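Tripeptidase (Staphylococcus aureus subsp. aureus, PDB 3RZA) probably hydrolyses tripeptides, removing residues from short peptides as a metal-dependent enzyme of the M20/M25/M40 peptidase family. Local coordinates at residues V61-A66 and N75-T80; T193-A198 and N335-G340; M202-K207 and L266-R271; G210-A215 and V260-I265. One frame throughout, in Å; residues are numbered along the deposited sequence. Where two conformers were deposited one is given.

How the contacts relate
Along the chain contact 1 closes before the others open; contact 4 is nested in the loop closed by contact 3, which is itself nested in that of contact 2. All four reach one mixed, branched sheet. Contact 1 lies on its 60-63/77-81 margin, its centre about 27 Å from that of contact 2. Strand 194-209 joins contact 2, in the metal-bearing part, to contact 3, about 25 Å away between centres, and Arg271 of contact 3 reaches Gly340 of contact 2. Strand 263-272 links contact 3 to contact 4, about 21 Å further between centres. Contacts 3 and 4 both meet the second subunit; strand 194-209 thus runs from near the zinc site toward the subunit interface.

Contact 1 (V61-A66 and N75-T80); sequences VKEDEA and NNLVCT
Val61 overlaps the side chain of Cys79, its CG2 methyl 3.6 Å from Cys79 SG, while CG1, anti to the backbone N (chi1 175°), reaches diagonally toward Leu77 CD2. The antiparallel pairs Val61–Cys79 and Glu63–Leu77 are non-hydrogen-bonded and turn their side chains to the face packed by helix 46-56, where aliphatic and thiol groups are at home. Glu63 suits the border of that face: its CG lies 3.7 Å from Leu77 CD2, and its carboxylate goes on to Asn75 and to Lys51 of the helix. Between these pairs, Lys62 and Val78 exchange two backbone bonds, Lys62 N to Val78 O at 2.9 Å and Val78 N to Lys62 O at 2.8 Å.

Beyond Glu63, side chains carry most of the pairing, the backbone bond from Asp64 N to Asn76 O being weak. Asp64 OD2 offers its syn lone pair to Asn76 ND2 at 2.7 Å in a nearly straight bond (172°), with carboxylate and amide planes 71° apart. Asp64 OD1 accepts Asn76 N at 3.0 Å and Ala66 N at 3.1 Å from opposite faces of the carboxylate; the second bond makes an Asx turn. Asn75 ND2 meets Glu63 OE1 at 2.9 Å from above the carboxylate plane. Three N-H groups on buried Asp64 would probably stabilise its negative charge, and the network fastens both ends of the loop whose Ala67, His69 and Leu72 bind calcium.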
loop_
_atom_site.group_PDB
_atom_site.type_symbol
_atom_site.label_atom_id
_atom_site.label_comp_id
_atom_site.label_asym_id
_atom_site.label_seq_id
_atom_site.Cartn_x
_atom_site.Cartn_y
_atom_site.Cartn_z
ATOM N N VAL A 61 27.916 10.125 37.992
ATOM C CA VAL A 61 27.133 10.008 36.753
ATOM C C VAL A 61 27.627 11.004 35.716
ATOM O O VAL A 61 27.703 12.179 36.002
ATOM C CB VAL A 61 25.636 10.219 37.028
ATOM C CG1 VAL A 61 24.846 10.229 35.720
ATOM C CG2 VAL A 61 25.134 9.112 37.939
ATOM N N LYS A 62 27.988 10.502 34.531
ATOM C CA LYS A 62 28.342 11.334 33.385
ATOM C C LYS A 62 27.339 11.093 32.275
ATOM O O LYS A 62 26.771 9.992 32.169
ATOM C CB LYS A 62 29.779 11.045 32.892
ATOM C CG LYS A 62 30.867 11.261 33.982
ATOM C CD LYS A 62 32.024 12.132 33.516
ATOM C CE LYS A 62 33.157 12.203 34.569
ATOM N NZ LYS A 62 32.796 12.984 35.790
ATOM N N GLU A 63 27.124 12.144 31.469
ATOM C CA GLU A 63 26.224 12.140 30.320
ATOM C C GLU A 63 27.069 12.344 29.078
ATOM O O GLU A 63 28.012 13.111 29.110
ATOM C CB GLU A 63 25.230 13.303 30.390
ATOM C CG GLU A 63 24.312 13.293 31.582
ATOM C CD GLU A 63 23.174 14.295 31.462
ATOM O OE1 GLU A 63 22.494 14.344 30.408
ATOM O OE2 GLU A 63 22.958 15.047 32.426
ATOM N N ASP A 64 26.685 11.707 27.979
ATOM C CA ASP A 64 27.296 11.982 26.665
ATOM C C ASP A 64 26.462 13.085 25.950
ATOM O O ASP A 64 25.801 13.887 26.632
ATOM C CB ASP A 64 27.463 10.660 25.871
ATOM C CG ASP A 64 26.150 10.004 25.493
ATOM O OD1 ASP A 64 25.062 10.604 25.614
ATOM O OD2 ASP A 64 26.215 8.848 25.090
ATOM N N GLU A 65 26.476 13.117 24.617
ATOM C CA GLU A 65 25.728 14.112 23.841
ATOM C C GLU A 65 24.775 13.467 22.822
ATOM O O GLU A 65 24.559 14.007 21.724
ATOM C CB GLU A 65 26.711 15.067 23.148
ATOM C CG GLU A 65 27.679 15.771 24.110
ATOM C CD GLU A 65 28.525 16.873 23.436
ATOM O OE1 GLU A 65 28.271 17.211 22.262
ATOM O OE2 GLU A 65 29.452 17.406 24.100
ATOM N N ALA A 66 24.164 12.348 23.217
ATOM C CA ALA A 66 23.179 11.641 22.380
ATOM C C ALA A 66 21.926 12.477 22.074
ATOM O O ALA A 66 21.360 12.335 21.012
ATOM C CB ALA A 66 22.780 10.334 23.035
ATOM N N ASN A 75 20.317 12.460 26.646
ATOM C CA ASN A 75 21.646 11.847 26.622
ATOM C C ASN A 75 21.605 10.495 27.291
ATOM O O ASN A 75 20.801 10.271 28.203
ATOM C CB ASN A 75 22.675 12.733 27.357
ATOM C CG ASN A 75 22.764 14.126 26.781
ATOM O OD1 ASN A 75 22.773 14.303 25.565
ATOM N ND2 ASN A 75 22.853 15.127 27.656
ATOM N N ASN A 76 22.524 9.615 26.896
ATOM C CA ASN A 76 22.781 8.381 27.652
ATOM C C ASN A 76 23.436 8.754 28.981
ATOM O O ASN A 76 24.062 9.799 29.073
ATOM C CB ASN A 76 23.714 7.426 26.908
ATOM C CG ASN A 76 23.233 7.079 25.513
ATOM O OD1 ASN A 76 22.168 6.501 25.335
ATOM N ND2 ASN A 76 24.047 7.395 24.518
ATOM N N LEU A 77 23.269 7.903 29.995
ATOM C CA LEU A 77 23.912 8.073 31.316
ATOM C C LEU A 77 24.923 6.946 31.499
ATOM O O LEU A 77 24.595 5.795 31.231
ATOM C CB LEU A 77 22.871 7.991 32.424
ATOM C CG LEU A 77 21.722 8.991 32.398
ATOM C CD1 LEU A 77 20.642 8.637 33.404
ATOM C CD2 LEU A 77 22.255 10.398 32.648
ATOM N N VAL A 78 26.152 7.286 31.884
ATOM C CA VAL A 78 27.170 6.319 32.299
ATOM C C VAL A 78 27.487 6.607 33.783
ATOM O O VAL A 78 28.039 7.655 34.098
ATOM C CB VAL A 78 28.449 6.432 31.424
ATOM C CG1 VAL A 78 29.530 5.428 31.885
ATOM C CG2 VAL A 78 28.107 6.222 29.930
ATOM N N CYS A 79 27.091 5.686 34.665
ATOM C CA CYS A 79 27.153 5.877 36.127
ATOM C C CYS A 79 28.154 4.901 36.697
ATOM O O CYS A 79 27.983 3.701 36.540
ATOM C CB CYS A 79 25.783 5.660 36.770
ATOM S SG CYS A 79 24.411 6.288 35.802
ATOM N N THR A 80 29.191 5.418 37.351
ATOM C CA THR A 80 30.332 4.615 37.767
ATOM C C THR A 80 30.385 4.531 39.288
ATOM O O THR A 80 30.219 5.547 39.997
ATOM C CB THR A 80 31.657 5.193 37.231
ATOM O OG1 THR A 80 31.620 5.209 35.794
ATOM C CG2 THR A 80 32.853 4.358 37.702
#

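Contact 2 (T193-A198 and N335-G340); sequences TTVVGA and NTIISG
The strands around Thr194–Thr336 and Val195–Ile337 run parallel, their short axes at 42°, and are laced by alternating backbone bonds: Thr194 N to Asn335 O at 3.0 Å, Ile337 N to Thr194 O at 2.9 Å, and Val196 N to Ile337 O at 2.9 Å. Val196 then departs from the extended conformation (psi -3°), and the next bond runs from Ser339 N to Gly197 O at 3.0 Å, which is consistent with a beta bulge.

On the face of Val195, Ile337 is the central apolar group. Its CG1 sits between backbone N and carbonyl carbon (chi1 62°), which brings it against the methyl of Thr193 and, 4.0 Å off, Val195 CG2. The branched residues suit the extended backbone and fill this face closely. Val196 crosses Thr336 obliquely, its CG1 against the threonine's CB, and both touch Val320 of helix 318-329. Ile338 folds its CD1 methyl over the backbone of Gly197, 3.6 Å from Gly197 CA, a position open because glycine carries no side chain.

At the start of the pair, polar groups are joined by water. Thr194 OG1 donates to a water at 2.8 Å, and that water donates to Asn335 O at 2.7 Å, so this carbonyl serves both the strand partner and the solvent bridge. The short strand 336-338 is thereby joined to the start of strand 194-209, whose Thr193 and Val195 bond on their other side to strand 355-359. The chemistry divides the labour: backbone bonds set the register, methyl groups pack against one another on both sides, and a water ties the Thr194 hydroxyl to the Asn335 carbonyl.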
loop_
_atom_site.group_PDB
_atom_site.type_symbol
_atom_site.label_atom_id
_atom_site.label_comp_id
_atom_site.label_asym_id
_atom_site.label_seq_id
_atom_site.Cartn_x
_atom_site.Cartn_y
_atom_site.Cartn_z
ATOM N N THR A 193 18.914 -17.706 31.885
ATOM C CA THR A 193 19.363 -17.973 30.513
ATOM C C THR A 193 20.141 -16.772 29.995
ATOM O O THR A 193 19.748 -15.630 30.241
ATOM C CB THR A 193 18.160 -18.277 29.609
ATOM O OG1 THR A 193 17.520 -19.457 30.114
ATOM C CG2 THR A 193 18.592 -18.497 28.150
ATOM N N THR A 194 21.265 -17.040 29.307
ATOM C CA THR A 194 22.186 -15.996 28.809
ATOM C C THR A 194 22.268 -16.112 27.295
ATOM O O THR A 194 22.545 -17.183 26.779
ATOM C CB THR A 194 23.620 -16.185 29.403
ATOM O OG1 THR A 194 23.528 -16.253 30.819
ATOM C CG2 THR A 194 24.546 -15.041 29.019
ATOM N N VAL A 195 22.008 -15.006 26.589
ATOM C CA VAL A 195 22.269 -14.916 25.174
ATOM C C VAL A 195 23.771 -14.667 24.959
ATOM O O VAL A 195 24.280 -13.623 25.386
ATOM C CB VAL A 195 21.481 -13.760 24.537
ATOM C CG1 VAL A 195 21.896 -13.577 23.092
ATOM C CG2 VAL A 195 19.968 -13.979 24.685
ATOM N N VAL A 196 24.449 -15.601 24.291
ATOM C CA VAL A 196 25.923 -15.511 23.996
ATOM C C VAL A 196 26.244 -15.127 22.558
ATOM O O VAL A 196 27.422 -14.931 22.208
ATOM C CB VAL A 196 26.692 -16.820 24.386
ATOM C CG1 VAL A 196 26.507 -17.093 25.904
ATOM C CG2 VAL A 196 26.257 -18.065 23.506
ATOM N N GLY A 197 25.213 -14.987 21.728
ATOM C CA GLY A 197 25.397 -14.562 20.380
ATOM C C GLY A 197 24.118 -14.024 19.825
ATOM O O GLY A 197 23.044 -14.381 20.298
ATOM N N ALA A 198 24.243 -13.152 18.828
ATOM C CA ALA A 198 23.100 -12.476 18.185
ATOM C C ALA A 198 23.500 -12.240 16.729
ATOM O O ALA A 198 24.694 -12.132 16.450
ATOM C CB ALA A 198 22.796 -11.137 18.909
ATOM N N ASN A 335 21.486 -22.001 31.094
ATOM C CA ASN A 335 21.576 -22.239 29.649
ATOM C C ASN A 335 22.209 -21.039 28.935
ATOM O O ASN A 335 22.139 -19.911 29.434
ATOM C CB ASN A 335 20.177 -22.480 29.056
ATOM C CG ASN A 335 19.529 -23.757 29.568
ATOM O OD1 ASN A 335 20.210 -24.729 29.877
ATOM N ND2 ASN A 335 18.208 -23.762 29.638
ATOM N N THR A 336 22.811 -21.290 27.795
ATOM C CA THR A 336 23.347 -20.287 26.930
ATOM C C THR A 336 22.643 -20.486 25.594
ATOM O O THR A 336 22.538 -21.625 25.126
ATOM C CB THR A 336 24.829 -20.495 26.756
ATOM O OG1 THR A 336 25.067 -21.820 26.269
ATOM C CG2 THR A 336 25.525 -20.322 28.090
ATOM N N ILE A 337 22.118 -19.411 25.016
ATOM C CA ILE A 337 21.391 -19.487 23.753
ATOM C C ILE A 337 21.936 -18.470 22.751
ATOM O O ILE A 337 22.797 -17.639 23.067
ATOM C CB ILE A 337 19.818 -19.288 23.957
ATOM C CG1 ILE A 337 19.485 -17.906 24.530
ATOM C CG2 ILE A 337 19.221 -20.429 24.826
ATOM C CD1 ILE A 337 17.993 -17.564 24.460
ATOM N N ILE A 338 21.400 -18.555 21.549
ATOM C CA ILE A 338 21.609 -17.597 20.497
ATOM C C ILE A 338 20.250 -16.894 20.292
ATOM O O ILE A 338 19.220 -17.561 20.289
ATOM C CB ILE A 338 22.080 -18.361 19.236
ATOM C CG1 ILE A 338 23.453 -19.032 19.485
ATOM C CG2 ILE A 338 22.225 -17.509 18.135
ATOM C CD1 ILE A 338 24.579 -18.064 19.872
ATOM N N SER A 339 20.268 -15.560 20.203
ATOM C CA SER A 339 19.044 -14.754 20.056
ATOM C C SER A 339 18.696 -14.592 18.590
ATOM O O SER A 339 19.517 -14.836 17.733
ATOM C CB SER A 339 19.222 -13.372 20.672
ATOM O OG SER A 339 20.264 -12.657 20.033
ATOM N N GLY A 340 17.459 -14.172 18.330
ATOM C CA GLY A 340 16.995 -13.840 16.988
ATOM C C GLY A 340 17.174 -12.387 16.584
ATOM O O GLY A 340 16.965 -12.059 15.418
HETATM O O HOH W 1 16.186 -21.539 28.927
HETATM O O HOH W 2 22.933 -18.774 31.756
#

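Contact 3 (M202-K207 and L266-R271); sequences MLISAK and LEAEAR
Glu269, whose CB lies 3.5 Å from Met202 O across the strands, turns its carboxylate to the edge of the Arg271 guanidinium, in the plane of that group. The arginine grips it side-on: NH2 reaches Glu269 OE1 at 2.9 Å on the syn lone pair, and NE reaches Glu269 OE2, also at 2.9 Å. A chi1 of 58° folds the Glu269 chain over its own backbone, and a further bend at chi2 takes the carboxylate away from Met202 toward this neighbour. The remaining nitrogen, NH1, bonds to Gly340 O and to a bound citrate.

The pair belongs to the antiparallel sheet of the smaller domain, which in M20 peptidases commonly serves dimerisation. Met202, Ile204 and Ala270 face helix 275-295, and apolar residues suit that largely buried side. Leu203, Glu267 and Glu269 take the other face, where Thr257 and Ala215 of the second subunit pack.

The Ile204 CG2 methyl, in the conformer given, lies close against Ala268 CB, where a small residue fits. Ala268 N donates to Ile204 O at 2.7 Å, nearly along the C=O axis but bent at the hydrogen (144°), whereas Ile204 N, 3.0 Å from Ala268 O, approaches from well above the carbonyl plane (56° out of it). A water also donates to Ala268 O at 2.9 Å and meets Ser205 OG at 2.9 Å, so the serine hydroxyl finds a polar partner beside the strand.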
loop_
_atom_site.group_PDB
_atom_site.type_symbol
_atom_site.label_atom_id
_atom_site.label_comp_id
_atom_site.label_asym_id
_atom_site.label_seq_id
_atom_site.Cartn_x
_atom_site.Cartn_y
_atom_site.Cartn_z
HETATM N N MSE A 202 20.310 -6.807 8.404
HETATM C CA MSE A 202 20.320 -5.775 7.380
HETATM C C MSE A 202 18.903 -5.491 6.874
HETATM O O MSE A 202 18.084 -6.399 6.787
HETATM C CB MSE A 202 21.215 -6.215 6.225
HETATM C CG MSE A 202 22.649 -6.400 6.655
HETATM SE SE MSE A 202 23.857 -6.403 5.203
HETATM C CE MSE A 202 25.529 -6.812 6.149
ATOM N N LEU A 203 18.632 -4.222 6.564
ATOM C CA LEU A 203 17.410 -3.792 5.861
ATOM C C LEU A 203 17.740 -3.775 4.377
ATOM O O LEU A 203 18.852 -3.386 4.014
ATOM C CB LEU A 203 16.959 -2.388 6.304
ATOM C CG LEU A 203 16.662 -2.128 7.797
ATOM C CD1 LEU A 203 16.307 -0.653 8.049
ATOM C CD2 LEU A 203 15.557 -3.030 8.312
ATOM N N ILE A 204 16.830 -4.298 3.550
ATOM C CA ILE A 204 16.940 -4.186 2.090
ATOM C C ILE A 204 15.616 -3.630 1.583
ATOM O O ILE A 204 14.544 -4.139 1.920
ATOM C CB ILE A 204 17.331 -5.533 1.391
ATOM C CG1 ILE A 204 17.281 -5.399 -0.142
ATOM C CG2 ILE A 204 16.452 -6.662 1.849
ATOM C CD1 ILE A 204 18.097 -6.458 -0.893
ATOM N N SER A 205 15.694 -2.538 0.836
ATOM C CA SER A 205 14.523 -1.972 0.192
ATOM C C SER A 205 14.727 -1.917 -1.324
ATOM O O SER A 205 15.835 -1.708 -1.795
ATOM C CB SER A 205 14.245 -0.595 0.749
ATOM O OG SER A 205 13.991 -0.669 2.137
ATOM N N ALA A 206 13.638 -2.126 -2.068
ATOM C CA ALA A 206 13.669 -2.145 -3.515
ATOM C C ALA A 206 12.509 -1.286 -4.084
ATOM O O ALA A 206 11.348 -1.456 -3.677
ATOM C CB ALA A 206 13.589 -3.576 -4.021
ATOM N N LYS A 207 12.845 -0.310 -4.929
ATOM C CA LYS A 207 11.865 0.393 -5.770
ATOM C C LYS A 207 11.919 -0.223 -7.155
ATOM O O LYS A 207 12.961 -0.126 -7.841
ATOM C CB LYS A 207 12.180 1.872 -5.829
ATOM C CG LYS A 207 11.290 2.689 -6.790
ATOM C CD LYS A 207 11.488 4.133 -6.531
ATOM C CE LYS A 207 11.059 4.991 -7.686
ATOM N NZ LYS A 207 11.473 6.398 -7.424
ATOM N N LEU A 266 9.128 -2.195 -2.159
ATOM C CA LEU A 266 9.288 -3.351 -1.268
ATOM C C LEU A 266 10.169 -2.933 -0.117
ATOM O O LEU A 266 11.163 -2.259 -0.341
ATOM C CB LEU A 266 10.002 -4.514 -1.979
ATOM C CG LEU A 266 9.368 -5.216 -3.170
ATOM C CD1 LEU A 266 8.000 -5.685 -2.804
ATOM C CD2 LEU A 266 9.334 -4.323 -4.381
ATOM N N GLU A 267 9.836 -3.377 1.097
ATOM C CA GLU A 267 10.746 -3.241 2.270
ATOM C C GLU A 267 10.942 -4.585 2.937
ATOM O O GLU A 267 9.953 -5.234 3.345
ATOM C CB GLU A 267 10.219 -2.229 3.277
ATOM C CG GLU A 267 10.024 -0.832 2.669
ATOM C CD GLU A 267 9.581 0.214 3.693
ATOM O OE1 GLU A 267 10.168 0.280 4.798
ATOM O OE2 GLU A 267 8.626 0.947 3.389
ATOM N N ALA A 268 12.204 -4.992 3.040
ATOM C CA ALA A 268 12.584 -6.332 3.454
ATOM C C ALA A 268 13.687 -6.279 4.505
ATOM O O ALA A 268 14.250 -5.210 4.791
ATOM C CB ALA A 268 13.041 -7.153 2.237
ATOM N N GLU A 269 13.963 -7.431 5.112
ATOM C CA GLU A 269 15.161 -7.608 5.955
ATOM C C GLU A 269 15.796 -8.957 5.765
ATOM O O GLU A 269 15.185 -9.857 5.174
ATOM C CB GLU A 269 14.831 -7.432 7.436
ATOM C CG GLU A 269 13.752 -8.382 7.945
ATOM C CD GLU A 269 13.976 -8.799 9.362
ATOM O OE1 GLU A 269 13.822 -7.940 10.261
ATOM O OE2 GLU A 269 14.308 -9.990 9.586
ATOM N N ALA A 270 17.014 -9.091 6.291
ATOM C CA ALA A 270 17.694 -10.367 6.367
ATOM C C ALA A 270 18.496 -10.430 7.654
ATOM O O ALA A 270 18.933 -9.382 8.163
ATOM C CB ALA A 270 18.595 -10.544 5.159
ATOM N N ARG A 271 18.641 -11.644 8.204
ATOM C CA ARG A 271 19.445 -11.884 9.424
ATOM C C ARG A 271 20.311 -13.098 9.242
ATOM O O ARG A 271 19.873 -14.057 8.619
ATOM C CB ARG A 271 18.554 -12.096 10.668
ATOM C CG ARG A 271 17.473 -11.066 10.840
ATOM C CD ARG A 271 16.695 -11.231 12.123
ATOM N NE ARG A 271 15.632 -10.227 12.136
ATOM C CZ ARG A 271 15.183 -9.536 13.195
ATOM N NH1 ARG A 271 15.627 -9.747 14.435
ATOM N NH2 ARG A 271 14.210 -8.637 13.007
HETATM O O HOH W 3 13.833 -2.385 4.431
#

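Contact 4 (G210-A215 and V260-I265); sequences GKTAHA and VADEVI
Val260 turns toward the loop that follows strand 194-209 and spreads its two methyls along it: CG1 comes within 3.8 Å of Lys211 O, and CG2 lies 4.2 Å from Ala213 CB. The contact joins this loop to the lead-in of strand 263-272, at the far end of the smaller, probably dimerisation-type domain of this M20 fold. The small alanine lets the valine settle on the loop backbone, and Val260 N donates to Ala213 O at 2.8 Å. Val260 also packs on Asn247 of the second subunit, while His214, directed away from Val260, hydrogen-bonds to Ser216 through ND1, meets a bound citrate and packs on Arg271 of the second subunit.

Asp262 is turned by its chi1 of 71° so that OD2 takes a bond at 2.7 Å from a water, which in turn accepts from Thr212 N at 2.8 Å; a carboxylate suits a place where it can accept a bond from water. In one of its two conformers the Thr212 side chain lies alongside that of Asp262, pointing the same way. At the other end Gly210 N donates to Asp262 O at 2.9 Å, its nitrogen sitting 53° out of the carbonyl plane.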
loop_
_atom_site.group_PDB
_atom_site.type_symbol
_atom_site.label_atom_id
_atom_site.label_comp_id
_atom_site.label_asym_id
_atom_site.label_seq_id
_atom_site.Cartn_x
_atom_site.Cartn_y
_atom_site.Cartn_z
ATOM N N GLY A 210 8.256 -0.011 -13.631
ATOM C CA GLY A 210 7.848 -0.541 -14.927
ATOM C C GLY A 210 7.472 0.600 -15.825
ATOM O O GLY A 210 8.097 1.662 -15.764
ATOM N N LYS A 211 6.414 0.404 -16.607
ATOM C CA LYS A 211 5.957 1.367 -17.628
ATOM C C LYS A 211 4.424 1.343 -17.644
ATOM O O LYS A 211 3.833 0.254 -17.733
ATOM C CB LYS A 211 6.532 0.949 -18.994
ATOM C CG LYS A 211 6.417 1.973 -20.137
ATOM C CD LYS A 211 7.474 1.648 -21.265
ATOM C CE LYS A 211 6.963 1.980 -22.672
ATOM N NZ LYS A 211 6.370 3.349 -22.753
ATOM N N THR A 212 3.796 2.521 -17.502
ATOM C CA THR A 212 2.320 2.662 -17.503
ATOM C C THR A 212 1.708 2.384 -18.859
ATOM O O THR A 212 2.325 2.648 -19.889
ATOM C CB THR A 212 1.835 4.110 -17.149
ATOM O OG1 THR A 212 2.458 5.065 -18.018
ATOM C CG2 THR A 212 2.143 4.450 -15.784
ATOM N N ALA A 213 0.481 1.884 -18.849
ATOM C CA ALA A 213 -0.297 1.675 -20.042
ATOM C C ALA A 213 -1.694 1.354 -19.573
ATOM O O ALA A 213 -1.895 1.012 -18.399
ATOM C CB ALA A 213 0.268 0.498 -20.890
ATOM N N HIS A 214 -2.643 1.434 -20.479
ATOM C CA HIS A 214 -4.014 1.024 -20.170
ATOM C C HIS A 214 -4.066 -0.522 -20.072
ATOM O O HIS A 214 -3.334 -1.224 -20.792
ATOM C CB HIS A 214 -4.999 1.584 -21.210
ATOM C CG HIS A 214 -6.409 1.624 -20.717
ATOM N ND1 HIS A 214 -7.303 0.600 -20.943
ATOM C CD2 HIS A 214 -7.057 2.522 -19.938
ATOM C CE1 HIS A 214 -8.455 0.884 -20.360
ATOM N NE2 HIS A 214 -8.332 2.045 -19.743
ATOM N N ALA A 215 -4.870 -1.041 -19.148
ATOM C CA ALA A 215 -4.920 -2.492 -18.894
ATOM C C ALA A 215 -5.495 -3.299 -20.073
ATOM O O ALA A 215 -5.213 -4.485 -20.194
ATOM C CB ALA A 215 -5.693 -2.792 -17.607
ATOM N N VAL A 260 -1.817 -0.453 -16.007
ATOM C CA VAL A 260 -0.637 -1.285 -15.728
ATOM C C VAL A 260 0.224 -0.515 -14.694
ATOM O O VAL A 260 0.568 0.652 -14.923
ATOM C CB VAL A 260 0.191 -1.648 -17.025
ATOM C CG1 VAL A 260 1.452 -2.483 -16.675
ATOM C CG2 VAL A 260 -0.655 -2.425 -18.025
ATOM N N ALA A 261 0.486 -1.152 -13.538
ATOM C CA ALA A 261 1.183 -0.515 -12.406
ATOM C C ALA A 261 2.641 -0.279 -12.744
ATOM O O ALA A 261 3.343 -1.219 -13.106
ATOM C CB ALA A 261 1.084 -1.416 -11.131
ATOM N N ASP A 262 3.100 0.963 -12.637
ATOM C CA ASP A 262 4.501 1.296 -12.995
ATOM C C ASP A 262 5.465 1.475 -11.804
ATOM O O ASP A 262 6.635 1.837 -12.033
ATOM C CB ASP A 262 4.562 2.508 -13.935
ATOM C CG ASP A 262 4.198 3.824 -13.256
ATOM O OD1 ASP A 262 3.691 3.813 -12.125
ATOM O OD2 ASP A 262 4.383 4.879 -13.905
ATOM N N GLU A 263 5.001 1.232 -10.575
ATOM C CA GLU A 263 5.841 1.362 -9.389
ATOM C C GLU A 263 5.411 0.483 -8.242
ATOM O O GLU A 263 4.247 0.498 -7.855
ATOM C CB GLU A 263 5.891 2.805 -8.903
ATOM C CG GLU A 263 6.715 3.015 -7.602
ATOM C CD GLU A 263 7.091 4.467 -7.338
ATOM O OE1 GLU A 263 6.798 5.312 -8.178
ATOM O OE2 GLU A 263 7.683 4.765 -6.283
ATOM N N VAL A 264 6.394 -0.189 -7.643
ATOM C CA VAL A 264 6.217 -0.947 -6.422
ATOM C C VAL A 264 7.374 -0.647 -5.488
ATOM O O VAL A 264 8.536 -0.657 -5.915
ATOM C CB VAL A 264 6.186 -2.456 -6.725
ATOM C CG1 VAL A 264 6.271 -3.265 -5.448
ATOM C CG2 VAL A 264 4.918 -2.807 -7.472
ATOM N N ILE A 265 7.061 -0.407 -4.215
ATOM C CA ILE A 265 8.066 -0.267 -3.154
ATOM C C ILE A 265 7.986 -1.503 -2.298
ATOM O O ILE A 265 6.883 -1.859 -1.848
ATOM C CB ILE A 265 7.806 0.972 -2.255
ATOM C CG1 ILE A 265 7.741 2.262 -3.084
ATOM C CG2 ILE A 265 8.866 1.056 -1.138
ATOM C CD1 ILE A 265 9.014 2.614 -3.844
HETATM O O HOH W 4 5.383 4.536 -16.390
#